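Local coordinates for protein 3-HSA hydroxylase, oxygenase (Rhodococcus sp., PDB 2RFQ) that hydroxylates the phenolic ring of the steroid catabolite 3-HSA beside its existing hydroxyl, using reduced flavin and molecular oxygen, during bacterial breakdown of cholesterol, at residues Leu52-Gln57 against Asp106-Asp111. Residues are numbered along the deposited sequence; the frame is centred on the assembly and turned at random.
Sequences LLQPEQ and DVWGND
Gln54 reaches across to Trp108 and lays its amide nitrogen on one face of the indole. NE2 of Gln54 stands 3.3 Å from CE2 of Trp108, above the middle of the fused ring system. The amide is turned steeply against the indole, 70° between the planes, which sets the group on its nitrogen end instead of stacking it flat. CG lies anti to the backbone N (chi1 -176°) and the chain beyond it is extended, giving glutamine the length to pass over the ring: its CG makes a CH-pi contact 4.2 Å from the centroid of the six-membered ring. Gln54 NE2 donates a hydrogen bond to Thr112 O, and Trp108 NE1 bonds to Val114 O, so both nitrogens find acceptors in the chain just after 106-111. Glutamine suits this place because it offers its CG methylene to the ring and an N-H to a backbone carbonyl; tryptophan, because its broad face takes NE2 and CG while NE1 still reaches a carbonyl. Pro55 adds a lighter touch, its apolar CD 4.0 Å from CZ3 of Trp108. Val107 CG1 lies 3.7 Å above the plane of the Trp108 ring on the opposite face, offset toward the rim, and Trp58, Asn93 and Leu96 also touch the tryptophan. Replacing Trp108 by alanine is likely to strip the Gln54 amide of the ring face beneath it, leave Val114 O without its NE1 donor and open a gap beside Pro55. Beyond this tightly packed centre the segments diverge: Glu56 and Asn110 are exposed and do not meet across the contact. The arrangement is buried packing in the helical N-terminal domain of the acyl-CoA dehydrogenase fold, where the loop after helix 38-47 meets helix 101-108.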
loop_
_atom_site.group_PDB
_atom_site.type_symbol
_atom_site.label_atom_id
_atom_site.label_comp_id
_atom_site.label_asym_id
_atom_site.label_seq_id
_atom_site.Cartn_x
_atom_site.Cartn_y
_atom_site.Cartn_z
ATOM N N LEU A 52 -29.323 -23.312 -11.461
ATOM C CA LEU A 52 -29.548 -22.384 -10.351
ATOM C C LEU A 52 -30.292 -21.097 -10.737
ATOM O O LEU A 52 -31.257 -20.746 -10.062
ATOM C CB LEU A 52 -28.253 -22.050 -9.616
ATOM C CG LEU A 52 -27.787 -23.129 -8.639
ATOM C CD1 LEU A 52 -26.395 -22.756 -8.095
ATOM C CD2 LEU A 52 -28.768 -23.321 -7.493
ATOM N N LEU A 53 -29.846 -20.407 -11.791
ATOM C CA LEU A 53 -30.540 -19.177 -12.224
ATOM C C LEU A 53 -31.486 -19.403 -13.421
ATOM O O LEU A 53 -31.987 -18.436 -14.022
ATOM C CB LEU A 53 -29.551 -18.045 -12.525
ATOM C CG LEU A 53 -28.694 -17.613 -11.323
ATOM C CD1 LEU A 53 -27.765 -16.503 -11.762
ATOM C CD2 LEU A 53 -29.534 -17.131 -10.140
ATOM N N GLN A 54 -31.684 -20.671 -13.783
ATOM C CA GLN A 54 -32.613 -21.024 -14.864
ATOM C C GLN A 54 -34.073 -20.927 -14.375
ATOM O O GLN A 54 -34.341 -21.214 -13.212
ATOM C CB GLN A 54 -32.300 -22.433 -15.358
ATOM C CG GLN A 54 -33.138 -22.890 -16.535
ATOM C CD GLN A 54 -32.746 -24.285 -16.986
ATOM O OE1 GLN A 54 -32.495 -25.157 -16.157
ATOM N NE2 GLN A 54 -32.704 -24.507 -18.298
ATOM N N PRO A 55 -34.989 -20.446 -15.236
ATOM C CA PRO A 55 -36.410 -20.313 -14.822
ATOM C C PRO A 55 -37.082 -21.620 -14.418
ATOM O O PRO A 55 -36.736 -22.704 -14.925
ATOM C CB PRO A 55 -37.087 -19.675 -16.052
ATOM C CG PRO A 55 -35.946 -18.891 -16.714
ATOM C CD PRO A 55 -34.758 -19.838 -16.568
ATOM N N GLU A 56 -38.019 -21.509 -13.478
ATOM C CA GLU A 56 -38.792 -22.666 -13.053
ATOM C C GLU A 56 -39.472 -23.380 -14.239
ATOM O O GLU A 56 -39.586 -24.611 -14.244
ATOM C CB GLU A 56 -39.813 -22.234 -12.007
ATOM C CG GLU A 56 -40.628 -23.383 -11.418
ATOM C CD GLU A 56 -41.853 -23.720 -12.237
ATOM O OE1 GLU A 56 -42.299 -22.872 -13.042
ATOM O OE2 GLU A 56 -42.384 -24.842 -12.059
ATOM N N GLN A 57 -39.901 -22.624 -15.254
ATOM C CA GLN A 57 -40.648 -23.252 -16.368
ATOM C C GLN A 57 -39.773 -24.246 -17.139
ATOM O O GLN A 57 -40.295 -25.139 -17.815
ATOM C CB GLN A 57 -41.251 -22.210 -17.318
ATOM C CG GLN A 57 -40.247 -21.413 -18.118
ATOM C CD GLN A 57 -40.897 -20.687 -19.276
ATOM O OE1 GLN A 57 -41.617 -21.302 -20.096
ATOM N NE2 GLN A 57 -40.646 -19.384 -19.364
ATOM N N ASP A 106 -36.560 -22.068 -28.326
ATOM C CA ASP A 106 -35.521 -22.466 -29.294
ATOM C C ASP A 106 -34.355 -23.197 -28.642
ATOM O O ASP A 106 -33.875 -24.204 -29.160
ATOM C CB ASP A 106 -34.995 -21.255 -30.069
ATOM C CG ASP A 106 -36.012 -20.673 -31.038
ATOM O OD1 ASP A 106 -37.038 -21.312 -31.328
ATOM O OD2 ASP A 106 -35.759 -19.555 -31.516
ATOM N N VAL A 107 -33.916 -22.672 -27.498
ATOM C CA VAL A 107 -32.765 -23.203 -26.791
ATOM C C VAL A 107 -33.084 -24.449 -25.969
ATOM O O VAL A 107 -32.356 -25.450 -26.053
ATOM C CB VAL A 107 -32.130 -22.104 -25.909
ATOM C CG1 VAL A 107 -30.975 -22.663 -25.090
ATOM C CG2 VAL A 107 -31.668 -20.930 -26.814
ATOM N N TRP A 108 -34.166 -24.379 -25.194
ATOM C CA TRP A 108 -34.441 -25.388 -24.161
ATOM C C TRP A 108 -35.660 -26.266 -24.434
ATOM O O TRP A 108 -35.964 -27.177 -23.641
ATOM C CB TRP A 108 -34.624 -24.707 -22.798
ATOM C CG TRP A 108 -33.342 -24.174 -22.178
ATOM C CD1 TRP A 108 -32.096 -24.760 -22.207
ATOM C CD2 TRP A 108 -33.207 -22.982 -21.397
ATOM N NE1 TRP A 108 -31.184 -23.976 -21.514
ATOM C CE2 TRP A 108 -31.840 -22.884 -21.006
ATOM C CE3 TRP A 108 -34.101 -21.971 -21.005
ATOM C CZ2 TRP A 108 -31.357 -21.825 -20.224
ATOM C CZ3 TRP A 108 -33.622 -20.918 -20.223
ATOM C CH2 TRP A 108 -32.258 -20.852 -19.839
ATOM N N GLY A 109 -36.353 -26.010 -25.540
ATOM C CA GLY A 109 -37.594 -26.715 -25.834
ATOM C C GLY A 109 -37.485 -28.230 -25.865
ATOM O O GLY A 109 -38.476 -28.917 -25.591
ATOM N N ASN A 110 -36.308 -28.760 -26.205
ATOM C CA ASN A 110 -36.125 -30.217 -26.289
ATOM C C ASN A 110 -35.186 -30.768 -25.226
ATOM O O ASN A 110 -35.171 -31.974 -24.958
ATOM C CB ASN A 110 -35.621 -30.623 -27.678
ATOM C CG ASN A 110 -36.687 -30.462 -28.768
ATOM O OD1 ASN A 110 -36.403 -29.932 -29.854
ATOM N ND2 ASN A 110 -37.904 -30.903 -28.486
ATOM N N ASP A 111 -34.424 -29.871 -24.605
ATOM C CA ASP A 111 -33.357 -30.264 -23.691
ATOM C C ASP A 111 -33.047 -29.067 -22.798
ATOM O O ASP A 111 -32.399 -28.104 -23.219
ATOM C CB ASP A 111 -32.120 -30.703 -24.504
ATOM C CG ASP A 111 -30.941 -31.145 -23.637
ATOM O OD1 ASP A 111 -30.972 -30.966 -22.397
ATOM O OD2 ASP A 111 -29.967 -31.673 -24.226
#